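PDB 3DR2: exported gluconolactonase from Xanthomonas campestris pv. campestris, which hydrolyses the lactone ring of glucono-1,5-lactone to gluconate, probably with the help of a bound calcium ion, in the secondary metabolism of glucose. Local coordinates for residues W145-F151 against H189-F195; Y203-T207 against L240-V246; C102-A108 against R129-D135; S47-W52 against S280-Q286. All blocks are in the same frame, centred on the assembly; numbering follows the deposited sequence.

Interaction 1 (W145-F151 against H189-F195); sequences WFTDPPF and HPNGLAF. With CA (calcium ion), chain D.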
# COMPACT_ATOMS: atom_id res chain seq x y z
N TRP A 145 20.50 -7.35 16.51
CA TRP A 145 21.10 -6.07 16.15
C TRP A 145 20.19 -5.40 15.13
O TRP A 145 19.70 -6.06 14.22
CB TRP A 145 22.47 -6.26 15.51
CG TRP A 145 23.54 -6.76 16.43
CD1 TRP A 145 23.61 -7.99 17.02
CD2 TRP A 145 24.72 -6.06 16.83
NE1 TRP A 145 24.77 -8.10 17.77
CE2 TRP A 145 25.46 -6.92 17.67
CE3 TRP A 145 25.21 -4.78 16.57
CZ2 TRP A 145 26.68 -6.54 18.24
CZ3 TRP A 145 26.43 -4.40 17.14
CH2 TRP A 145 27.14 -5.28 17.97
N PHE A 146 19.98 -4.09 15.26
CA PHE A 146 19.12 -3.41 14.30
C PHE A 146 19.46 -1.95 14.10
O PHE A 146 20.17 -1.35 14.91
CB PHE A 146 17.65 -3.57 14.73
CG PHE A 146 17.30 -2.85 16.01
CD1 PHE A 146 16.81 -1.54 15.98
CD2 PHE A 146 17.40 -3.49 17.24
CE1 PHE A 146 16.42 -0.89 17.15
CE2 PHE A 146 17.01 -2.86 18.42
CZ PHE A 146 16.51 -1.55 18.37
N THR A 147 18.97 -1.39 13.00
CA THR A 147 19.20 0.01 12.66
C THR A 147 17.94 0.81 12.98
O THR A 147 16.82 0.32 12.83
CB THR A 147 19.51 0.17 11.17
OG1 THR A 147 18.46 -0.42 10.39
CG2 THR A 147 20.83 -0.50 10.83
N ASP A 148 18.13 2.06 13.40
CA ASP A 148 17.00 2.89 13.76
C ASP A 148 16.92 4.26 13.07
O ASP A 148 16.99 5.30 13.73
CB ASP A 148 16.98 3.09 15.28
CG ASP A 148 15.66 3.64 15.78
OD1 ASP A 148 15.67 4.45 16.73
OD2 ASP A 148 14.61 3.27 15.22
N PRO A 149 16.78 4.28 11.74
CA PRO A 149 16.68 5.56 11.03
C PRO A 149 15.26 6.08 11.24
O PRO A 149 14.40 5.34 11.73
CB PRO A 149 16.96 5.17 9.59
CG PRO A 149 16.27 3.84 9.50
CD PRO A 149 16.68 3.15 10.80
N PRO A 150 14.99 7.35 10.89
CA PRO A 150 13.65 7.92 11.06
C PRO A 150 12.71 7.81 9.85
O PRO A 150 11.71 8.52 9.79
CB PRO A 150 13.95 9.37 11.38
CG PRO A 150 15.09 9.64 10.45
CD PRO A 150 15.97 8.41 10.60
N PHE A 151 13.01 6.93 8.91
CA PHE A 151 12.17 6.79 7.73
C PHE A 151 10.69 6.58 8.05
O PHE A 151 9.82 7.17 7.40
CB PHE A 151 12.68 5.65 6.84
CG PHE A 151 14.00 5.95 6.18
CD1 PHE A 151 14.12 7.01 5.29
CD2 PHE A 151 15.12 5.16 6.44
CE1 PHE A 151 15.34 7.30 4.68
CE2 PHE A 151 16.34 5.44 5.84
CZ PHE A 151 16.45 6.51 4.95
N HIS A 189 20.99 7.99 9.11
CA HIS A 189 20.03 7.12 8.44
C HIS A 189 20.58 5.71 8.22
O HIS A 189 20.63 5.21 7.09
CB HIS A 189 19.61 7.73 7.10
CG HIS A 189 18.78 8.97 7.24
ND1 HIS A 189 17.41 8.95 7.21
CD2 HIS A 189 19.13 10.26 7.46
CE1 HIS A 189 16.94 10.17 7.40
NE2 HIS A 189 17.97 10.98 7.55
N PRO A 190 21.01 5.05 9.31
CA PRO A 190 21.55 3.69 9.21
C PRO A 190 20.43 2.87 8.60
O PRO A 190 19.27 3.07 8.93
CB PRO A 190 21.85 3.33 10.66
CG PRO A 190 20.82 4.11 11.42
CD PRO A 190 20.88 5.45 10.72
N ASN A 191 20.77 1.95 7.70
CA ASN A 191 19.74 1.19 7.03
C ASN A 191 19.94 -0.32 7.12
O ASN A 191 19.41 -0.97 8.03
CB ASN A 191 19.68 1.63 5.56
CG ASN A 191 18.33 1.37 4.94
OD1 ASN A 191 17.68 0.38 5.26
ND2 ASN A 191 17.90 2.25 4.05
N GLY A 192 20.70 -0.89 6.19
CA GLY A 192 20.94 -2.32 6.24
C GLY A 192 22.12 -2.64 7.13
O GLY A 192 22.88 -1.75 7.51
N LEU A 193 22.26 -3.91 7.49
CA LEU A 193 23.38 -4.33 8.32
C LEU A 193 23.57 -5.83 8.18
O LEU A 193 22.64 -6.55 7.82
CB LEU A 193 23.15 -3.98 9.80
CG LEU A 193 22.17 -4.83 10.61
CD1 LEU A 193 22.33 -4.51 12.10
CD2 LEU A 193 20.75 -4.58 10.16
N ALA A 194 24.79 -6.27 8.46
CA ALA A 194 25.15 -7.68 8.37
C ALA A 194 26.56 -7.90 8.93
O ALA A 194 27.42 -7.03 8.82
CB ALA A 194 25.10 -8.15 6.91
N PHE A 195 26.78 -9.07 9.52
CA PHE A 195 28.08 -9.43 10.08
C PHE A 195 28.91 -10.21 9.07
O PHE A 195 28.36 -10.84 8.17
CB PHE A 195 27.93 -10.33 11.31
CG PHE A 195 27.86 -9.58 12.60
CD1 PHE A 195 26.69 -9.59 13.35
CD2 PHE A 195 28.97 -8.90 13.08
CE1 PHE A 195 26.63 -8.92 14.57
CE2 PHE A 195 28.92 -8.23 14.30
CZ PHE A 195 27.75 -8.24 15.04
CA CA D . 15.99 -1.17 4.65
O HOH W 1 17.88 -2.59 5.01
O HOH W 2 14.05 0.41 4.20
O HOH W 3 14.84 -2.92 5.84
O HOH W 4 16.07 -2.97 2.98
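Phe195 drives the edge of its ring onto one face of the Trp145 indole in a T-shaped pair, the planes at 86°. Phe195 CZ comes within 3.7 Å of Trp145 CE2, over the fused bond of the indole. Next along, Leu193 splits its branches: CD1 lies 3.8 Å from Trp145 CB, while CD2 turns to the methyl CG2 of Thr147. The Thr147 hydroxyl makes the direct hydrogen bond between the segments, OG1 donating to Asn191 O at 2.6 Å, in the carbonyl plane and on a lone pair. The hydroxyl gets there by standing between the threonine's own N and carbonyl carbon (chi1 55°); the backbone N of Asp135 bonds to the same oxygen. Farther on, the Pro149 ring lies against Pro190 O, its CG 3.1 Å from that buried carbonyl oxygen, which has no polar partner in the model. The rings of Phe151 and His189 meet obliquely, centroids 4.9 Å apart, and Pro150 crosses the imidazole at about a right angle. Asn191 leaves this packing: its OD1 binds calcium at 2.4 Å, and Thr207 OG1 holds its ND2. The second strand of one blade thus lies face-on against the innermost strand of the next, the blade-to-blade interface of a six-bladed beta-propeller, ending at the calcium site in its centre.

Interaction 2 (Y203-T207 against L240-V246); sequences YVSQT and LPDGFCV. With CA (calcium ion), chain D.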
# COMPACT_ATOMS: atom_id res chain seq x y z
N TYR A 203 28.91 -4.62 9.11
CA TYR A 203 28.69 -3.70 8.00
C TYR A 203 27.32 -3.05 8.21
O TYR A 203 26.36 -3.73 8.57
CB TYR A 203 28.68 -4.45 6.67
CG TYR A 203 29.92 -5.27 6.39
CD1 TYR A 203 29.95 -6.63 6.64
CD2 TYR A 203 31.06 -4.67 5.85
CE1 TYR A 203 31.07 -7.39 6.36
CE2 TYR A 203 32.20 -5.42 5.57
CZ TYR A 203 32.19 -6.79 5.82
OH TYR A 203 33.30 -7.55 5.52
N VAL A 204 27.25 -1.74 8.00
CA VAL A 204 26.01 -1.00 8.16
C VAL A 204 25.94 0.06 7.08
O VAL A 204 26.88 0.83 6.91
CB VAL A 204 25.96 -0.26 9.52
CG1 VAL A 204 24.63 0.44 9.69
CG2 VAL A 204 26.20 -1.23 10.67
N SER A 205 24.85 0.11 6.33
CA SER A 205 24.76 1.13 5.29
C SER A 205 24.10 2.38 5.86
O SER A 205 23.35 2.31 6.83
CB SER A 205 23.97 0.62 4.07
OG SER A 205 22.60 0.41 4.37
N GLN A 206 24.41 3.52 5.25
CA GLN A 206 23.84 4.80 5.66
C GLN A 206 23.24 5.36 4.39
O GLN A 206 23.95 5.53 3.39
CB GLN A 206 24.94 5.73 6.20
CG GLN A 206 25.69 5.20 7.41
CD GLN A 206 26.68 6.21 7.97
OE1 GLN A 206 26.29 7.30 8.41
NE2 GLN A 206 27.96 5.87 7.96
N THR A 207 21.94 5.64 4.40
CA THR A 207 21.29 6.14 3.19
C THR A 207 20.47 7.41 3.39
O THR A 207 19.25 7.40 3.24
CB THR A 207 20.36 5.05 2.61
OG1 THR A 207 19.28 4.80 3.51
CG2 THR A 207 21.14 3.77 2.40
N LEU A 240 20.69 3.49 -3.77
CA LEU A 240 21.03 3.32 -2.37
C LEU A 240 21.35 1.89 -1.95
O LEU A 240 20.65 0.96 -2.35
CB LEU A 240 19.87 3.80 -1.50
CG LEU A 240 19.26 5.17 -1.80
CD1 LEU A 240 17.89 5.28 -1.17
CD2 LEU A 240 20.19 6.25 -1.30
N PRO A 241 22.41 1.71 -1.16
CA PRO A 241 22.74 0.36 -0.70
C PRO A 241 21.83 0.19 0.51
O PRO A 241 22.21 0.47 1.65
CB PRO A 241 24.22 0.48 -0.33
CG PRO A 241 24.34 1.89 0.13
CD PRO A 241 23.51 2.65 -0.88
N ASP A 242 20.59 -0.20 0.24
CA ASP A 242 19.54 -0.37 1.24
C ASP A 242 19.83 -1.55 2.16
O ASP A 242 20.43 -1.40 3.22
CB ASP A 242 18.21 -0.57 0.52
CG ASP A 242 17.02 -0.17 1.37
OD1 ASP A 242 16.99 -0.52 2.57
OD2 ASP A 242 16.09 0.47 0.82
N GLY A 243 19.38 -2.73 1.76
CA GLY A 243 19.62 -3.92 2.55
C GLY A 243 20.65 -4.78 1.84
O GLY A 243 20.84 -4.65 0.63
N PHE A 244 21.33 -5.64 2.59
CA PHE A 244 22.35 -6.50 2.00
C PHE A 244 22.64 -7.70 2.90
O PHE A 244 22.17 -7.75 4.04
CB PHE A 244 23.63 -5.70 1.78
CG PHE A 244 24.12 -4.98 3.01
CD1 PHE A 244 24.88 -5.64 3.96
CD2 PHE A 244 23.79 -3.64 3.21
CE1 PHE A 244 25.33 -4.97 5.11
CE2 PHE A 244 24.23 -2.96 4.35
CZ PHE A 244 24.99 -3.63 5.30
N CYS A 245 23.39 -8.66 2.38
CA CYS A 245 23.74 -9.84 3.16
C CYS A 245 25.18 -10.23 2.88
O CYS A 245 25.79 -9.73 1.94
CB CYS A 245 22.80 -11.01 2.83
SG CYS A 245 22.91 -11.62 1.13
N VAL A 246 25.72 -11.10 3.72
CA VAL A 246 27.09 -11.57 3.56
C VAL A 246 27.07 -13.09 3.54
O VAL A 246 26.41 -13.72 4.37
CB VAL A 246 27.98 -11.09 4.72
CG1 VAL A 246 29.39 -11.63 4.55
CG2 VAL A 246 28.00 -9.57 4.77
CA CA D . 15.99 -1.17 4.65
O HOH W 1 17.88 -2.59 5.01
O HOH W 2 14.05 0.41 4.20
O HOH W 3 14.84 -2.92 5.84
O HOH W 4 16.07 -2.97 2.98
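Phe244 meets strand 203-206 with the edge of its ring: CE1 lies 3.7 Å from Tyr203 CB, CE2 is 3.6 Å from Ser205 CB, and CZ points at the backbone carbonyl of Tyr203. With chi1 at 53° the ring rises over its own backbone toward the other strand; Leu252, Ser254 and Ala194 also pack around it. The Tyr203 ring is approached obliquely by Val246, whose CG2 branch comes within 4.0 Å of Tyr203 CD1, and it forms an edge-to-face pair with Phe233. The two strands run nearly antiparallel, their axes 9.1 Å apart, so side chains rather than backbones fill the gap: 203-206 is the second strand of one propeller blade and 244-246 the innermost strand of the next. Toward the central channel the contact turns polar. Ser205 OG, which receives the N-H of Gly192, stands 2.7 Å from Pro241 O and 3.1 Å from Asp242 O, and its one proton may serve either. Pro241 is the centre of an inverse gamma turn that bends the chain just ahead of Asp242. Thr207 packs its methyl CG2 3.5 Å from Pro241 O and its CB near Leu240 CD2, while its OG1 bonds to Asn191 ND2. Asp242 swings the other way: a chi1 of -156° carries its carboxylate off toward the metal, and OD1 binds the calcium ion at 2.4 Å, beside Asn191, Asn134 and Glu48.

Interaction 3 (C102-A108 against R129-D135); sequences CEHGRRA and RLNSPND. With CA (calcium ion), chain D.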
# COMPACT_ATOMS: atom_id res chain seq x y z
N CYS A 102 11.06 -5.72 12.53
CA CYS A 102 11.28 -4.29 12.72
C CYS A 102 9.94 -3.69 12.31
O CYS A 102 9.48 -3.94 11.19
CB CYS A 102 12.35 -3.75 11.78
SG CYS A 102 14.03 -4.08 12.29
N GLU A 103 9.31 -2.93 13.19
CA GLU A 103 8.02 -2.34 12.86
C GLU A 103 8.05 -0.81 12.91
O GLU A 103 8.30 -0.22 13.96
CB GLU A 103 6.94 -2.86 13.81
CG GLU A 103 6.66 -4.35 13.62
CD GLU A 103 5.49 -4.86 14.47
OE1 GLU A 103 4.63 -4.04 14.83
OE2 GLU A 103 5.43 -6.07 14.74
N HIS A 104 7.82 -0.19 11.76
CA HIS A 104 7.82 1.27 11.67
C HIS A 104 6.68 1.86 12.50
O HIS A 104 6.86 2.87 13.17
CB HIS A 104 7.61 1.75 10.22
CG HIS A 104 8.82 1.68 9.35
ND1 HIS A 104 8.86 2.24 8.10
CD2 HIS A 104 10.04 1.11 9.54
CE1 HIS A 104 10.04 2.02 7.54
NE2 HIS A 104 10.77 1.33 8.40
N GLY A 105 5.52 1.22 12.43
CA GLY A 105 4.35 1.69 13.15
C GLY A 105 4.47 1.66 14.66
O GLY A 105 4.29 2.69 15.32
N ARG A 106 4.76 0.49 15.22
CA ARG A 106 4.90 0.39 16.67
C ARG A 106 6.25 0.92 17.12
O ARG A 106 6.51 1.03 18.32
CB ARG A 106 4.69 -1.06 17.13
CG ARG A 106 3.22 -1.48 17.11
CD ARG A 106 2.94 -2.73 17.94
NE ARG A 106 3.34 -3.96 17.25
CZ ARG A 106 3.12 -5.18 17.73
NH1 ARG A 106 3.50 -6.24 17.04
NH2 ARG A 106 2.51 -5.34 18.90
N ARG A 107 7.10 1.26 16.15
CA ARG A 107 8.44 1.80 16.40
C ARG A 107 9.16 0.89 17.39
O ARG A 107 9.60 1.32 18.46
CB ARG A 107 8.32 3.24 16.93
CG ARG A 107 7.68 4.17 15.91
CD ARG A 107 7.23 5.51 16.49
NE ARG A 107 8.33 6.32 16.99
CZ ARG A 107 8.19 7.55 17.47
NH1 ARG A 107 7.00 8.12 17.52
NH2 ARG A 107 9.25 8.21 17.93
N ALA A 108 9.29 -0.38 17.01
CA ALA A 108 9.91 -1.34 17.90
C ALA A 108 10.34 -2.62 17.21
O ALA A 108 10.14 -2.79 16.01
CB ALA A 108 8.93 -1.69 19.01
N ARG A 129 10.67 6.56 22.90
CA ARG A 129 10.37 5.67 21.78
C ARG A 129 11.48 5.70 20.73
O ARG A 129 12.10 6.74 20.48
CB ARG A 129 9.05 6.06 21.10
CG ARG A 129 7.82 5.95 21.99
CD ARG A 129 6.52 6.08 21.20
NE ARG A 129 6.25 4.92 20.35
CZ ARG A 129 5.17 4.80 19.57
NH1 ARG A 129 4.26 5.76 19.53
NH2 ARG A 129 5.00 3.71 18.83
N LEU A 130 11.74 4.54 20.13
CA LEU A 130 12.74 4.41 19.07
C LEU A 130 12.17 5.18 17.88
O LEU A 130 10.97 5.46 17.85
CB LEU A 130 12.92 2.94 18.71
CG LEU A 130 13.50 2.04 19.81
CD1 LEU A 130 13.29 0.57 19.46
CD2 LEU A 130 14.98 2.35 19.97
N ASN A 131 13.02 5.51 16.91
CA ASN A 131 12.57 6.26 15.73
C ASN A 131 11.64 5.41 14.85
O ASN A 131 10.47 5.73 14.66
CB ASN A 131 13.77 6.72 14.90
CG ASN A 131 14.69 7.67 15.66
OD1 ASN A 131 14.23 8.52 16.42
ND2 ASN A 131 15.99 7.54 15.44
N SER A 132 12.19 4.33 14.31
CA SER A 132 11.45 3.41 13.44
C SER A 132 12.42 2.35 12.93
O SER A 132 13.03 2.51 11.87
CB SER A 132 10.81 4.16 12.27
OG SER A 132 11.71 5.11 11.71
N PRO A 133 12.60 1.27 13.71
CA PRO A 133 13.50 0.16 13.36
C PRO A 133 13.29 -0.21 11.90
O PRO A 133 12.16 -0.46 11.47
CB PRO A 133 13.08 -0.93 14.32
CG PRO A 133 12.73 -0.14 15.55
CD PRO A 133 11.92 1.00 14.99
N ASN A 134 14.39 -0.26 11.17
CA ASN A 134 14.36 -0.53 9.74
C ASN A 134 14.75 -1.95 9.33
O ASN A 134 13.98 -2.65 8.67
CB ASN A 134 15.26 0.50 9.05
CG ASN A 134 15.09 0.52 7.55
OD1 ASN A 134 15.46 -0.43 6.86
ND2 ASN A 134 14.53 1.61 7.03
N ASP A 135 15.94 -2.39 9.73
CA ASP A 135 16.40 -3.73 9.39
C ASP A 135 17.06 -4.36 10.62
O ASP A 135 17.49 -3.64 11.53
CB ASP A 135 17.38 -3.67 8.21
CG ASP A 135 17.42 -4.95 7.39
OD1 ASP A 135 17.98 -4.92 6.27
OD2 ASP A 135 16.90 -5.98 7.86
CA CA D . 15.99 -1.17 4.65
O HOH W 5 7.90 2.40 20.49
O HOH W 6 12.21 8.62 18.38
O HOH W 2 14.05 0.41 4.20
O HOH W 3 14.84 -2.92 5.84
O HOH W 1 17.88 -2.59 5.01
O HOH W 4 16.07 -2.97 2.98
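The chain at Arg107 and Ser132 draws together to 4.5 Å between CA atoms, where the irregular run 129-135 passes a hairpin turn closed by a G1 beta bulge, Arg107 and Ala108 both facing Glu103. Arg107, bent at chi3 (64°), brings NE to Leu130 O at 2.9 Å, nearly in line with the C=O bond; its NH2 adds a weak bond to the same oxygen. Its guanidinium lies flat on that of Arg129, planes 22° apart and centres 4.6 Å apart. Arg129 NH2 donates to Arg106 O at 3.1 Å from above the carbonyl plane, and its NE donates to water 5. Pro133 wedges into the hairpin, its CD 3.6 Å from Ala108 N and its CB 3.9 Å from Cys102 CB. His104, bonded through ND1 to Gln158 O, turns its ring edge to Pro133 O, CD2 at 3.3 Å. Asn134 points away from the hairpin; its OD1 binds calcium at 2.4 Å and its ND2 donates to metal-bound water 2. A metal ligand of the propeller is delivered here by a connection between neighbouring blades, packed on the hairpin of the earlier blade.

Interaction 4 (S47-W52 against S280-Q286); sequences SEGPAW and SNCTFDQ. With CA (calcium ion), chain D.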
# COMPACT_ATOMS: atom_id res chain seq x y z
N SER A 47 8.15 -4.24 -1.33
CA SER A 47 8.77 -5.44 -0.76
C SER A 47 10.06 -5.11 -0.03
O SER A 47 10.89 -4.35 -0.53
CB SER A 47 9.05 -6.45 -1.87
OG SER A 47 7.84 -6.89 -2.47
N GLU A 48 10.22 -5.73 1.14
CA GLU A 48 11.40 -5.49 1.97
C GLU A 48 11.66 -6.64 2.94
O GLU A 48 10.86 -7.57 3.05
CB GLU A 48 11.18 -4.21 2.79
CG GLU A 48 12.06 -3.04 2.38
CD GLU A 48 13.41 -3.08 3.05
OE1 GLU A 48 13.94 -4.20 3.27
OE2 GLU A 48 13.96 -2.00 3.36
N GLY A 49 12.79 -6.56 3.63
CA GLY A 49 13.18 -7.53 4.64
C GLY A 49 13.05 -9.03 4.44
O GLY A 49 12.41 -9.71 5.26
N PRO A 50 13.66 -9.59 3.40
CA PRO A 50 13.58 -11.03 3.14
C PRO A 50 14.43 -11.82 4.15
O PRO A 50 15.56 -11.44 4.46
CB PRO A 50 14.12 -11.16 1.73
CG PRO A 50 15.18 -10.08 1.69
CD PRO A 50 14.49 -8.91 2.38
N ALA A 51 13.87 -12.91 4.65
CA ALA A 51 14.57 -13.75 5.61
C ALA A 51 14.18 -15.20 5.38
O ALA A 51 12.99 -15.53 5.31
CB ALA A 51 14.21 -13.33 7.03
N TRP A 52 15.17 -16.07 5.27
CA TRP A 52 14.91 -17.49 5.06
C TRP A 52 14.57 -18.15 6.39
O TRP A 52 15.32 -18.05 7.36
CB TRP A 52 16.13 -18.17 4.43
CG TRP A 52 15.95 -19.65 4.30
CD1 TRP A 52 16.52 -20.62 5.08
CD2 TRP A 52 15.11 -20.34 3.36
NE1 TRP A 52 16.09 -21.86 4.69
CE2 TRP A 52 15.22 -21.72 3.64
CE3 TRP A 52 14.27 -19.92 2.32
CZ2 TRP A 52 14.52 -22.69 2.91
CZ3 TRP A 52 13.57 -20.88 1.60
CH2 TRP A 52 13.70 -22.25 1.89
N SER A 280 15.52 -3.45 -2.98
CA SER A 280 15.55 -2.94 -1.61
C SER A 280 16.33 -3.79 -0.61
O SER A 280 16.80 -3.28 0.40
CB SER A 280 14.12 -2.79 -1.09
OG SER A 280 13.51 -4.07 -0.93
N ASN A 281 16.46 -5.09 -0.88
CA ASN A 281 17.14 -5.96 0.06
C ASN A 281 17.39 -7.32 -0.59
O ASN A 281 16.92 -7.58 -1.70
CB ASN A 281 16.24 -6.16 1.29
CG ASN A 281 17.02 -6.32 2.58
OD1 ASN A 281 18.01 -7.04 2.64
ND2 ASN A 281 16.56 -5.64 3.64
N CYS A 282 18.15 -8.17 0.08
CA CYS A 282 18.42 -9.50 -0.43
C CYS A 282 18.92 -10.41 0.67
O CYS A 282 19.38 -9.93 1.72
CB CYS A 282 19.41 -9.47 -1.60
SG CYS A 282 21.08 -8.83 -1.25
N THR A 283 18.82 -11.71 0.45
CA THR A 283 19.26 -12.69 1.44
C THR A 283 19.39 -14.04 0.74
O THR A 283 18.87 -14.22 -0.37
CB THR A 283 18.24 -12.80 2.61
OG1 THR A 283 18.87 -13.39 3.76
CG2 THR A 283 17.04 -13.65 2.21
N PHE A 284 20.09 -14.97 1.37
CA PHE A 284 20.25 -16.31 0.80
C PHE A 284 19.42 -17.29 1.60
O PHE A 284 18.98 -16.99 2.72
CB PHE A 284 21.70 -16.78 0.89
CG PHE A 284 22.57 -16.25 -0.20
CD1 PHE A 284 23.34 -15.11 -0.01
CD2 PHE A 284 22.64 -16.91 -1.42
CE1 PHE A 284 24.16 -14.63 -1.02
CE2 PHE A 284 23.47 -16.44 -2.44
CZ PHE A 284 24.23 -15.30 -2.24
N ASP A 285 19.21 -18.47 1.03
CA ASP A 285 18.50 -19.51 1.75
C ASP A 285 19.58 -20.15 2.62
O ASP A 285 20.75 -19.76 2.57
CB ASP A 285 17.88 -20.52 0.78
CG ASP A 285 18.91 -21.20 -0.11
OD1 ASP A 285 20.00 -20.63 -0.32
OD2 ASP A 285 18.61 -22.30 -0.60
N GLN A 286 19.19 -21.13 3.42
CA GLN A 286 20.09 -21.85 4.30
C GLN A 286 21.39 -22.30 3.63
O GLN A 286 22.49 -22.01 4.11
CB GLN A 286 19.35 -23.07 4.86
CG GLN A 286 19.09 -23.03 6.34
CD GLN A 286 20.31 -23.42 7.12
OE1 GLN A 286 21.37 -22.80 6.98
NE2 GLN A 286 20.19 -24.45 7.94
CA CA D . 15.99 -1.17 4.65
O HOH W 7 16.99 -9.01 5.15
O HOH W 8 17.97 -15.44 4.97
O HOH W 1 17.88 -2.59 5.01
O HOH W 2 14.05 0.41 4.20
O HOH W 3 14.84 -2.92 5.84
O HOH W 4 16.07 -2.97 2.98
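Glu48 and Asn281 meet where the innermost strands of the first and last blades close the ring of the beta-propeller, running side by side at 9° with axes 6.1 Å apart. The calcium end is tight. Asn281 ND2 donates to Glu48 OE1 at 3.0 Å, almost straight at 169° and on the syn lone pair, while Gly49 N reaches the same oxygen from the anti side. These two bonds help fix the rotation of the carboxylate, whose OE2 binds the calcium ion at 2.5 Å. Asn281 ND2 also bonds to Asp135, a second-shell link across the channel. Beside it, Ser280 OG donates to Ser47 O at 2.7 Å, and Pro50 CD presses close to Asn281 CB. Farther from the metal, the indole of Trp52, with CG opposite the backbone N (chi1 175°), presents one face to the turn at Asp285 and Gln286. Asp285 CB sits over the six-membered ring in a CH-pi contact, 4.0 Å from its centroid, while the carboxylate of Asp285 takes the N-H of Gln289 and a salt bridge to Arg290. Gln286 lies at the solvent-exposed end of this contact, its CB 3.5 Å from Trp52 NE1, whose N-H goes to Glu54. Between the two ends the polar link is indirect: the Thr283 methyl touches the backbone of Pro50, and water bridges the strands. Water 8 accepts from Trp52 N at 2.9 Å, donates to Phe284 O at 2.9 Å and also touches Thr283 OG1.

From the N terminus, residues 47-52 open the long loop that interaction 4 closes only at 280-286, joining first blade to last. The other three contacts nest inside it in series, none crossing: interaction 3 closes 102-135, interaction 1 closes 145-195 and interaction 2 closes 203-246, each joining successive blades. Neighbours are linked directly. Asp148 and Pro149 of interaction 1 bond to Ser132 of interaction 3; strands 190-195 and 201-206 pair in one sheet between interactions 1 and 2; Gly243 N probably bonds to Ser280 O between interactions 2 and 4. Each contact gives one protein ligand to the same calcium ion, where all four converge.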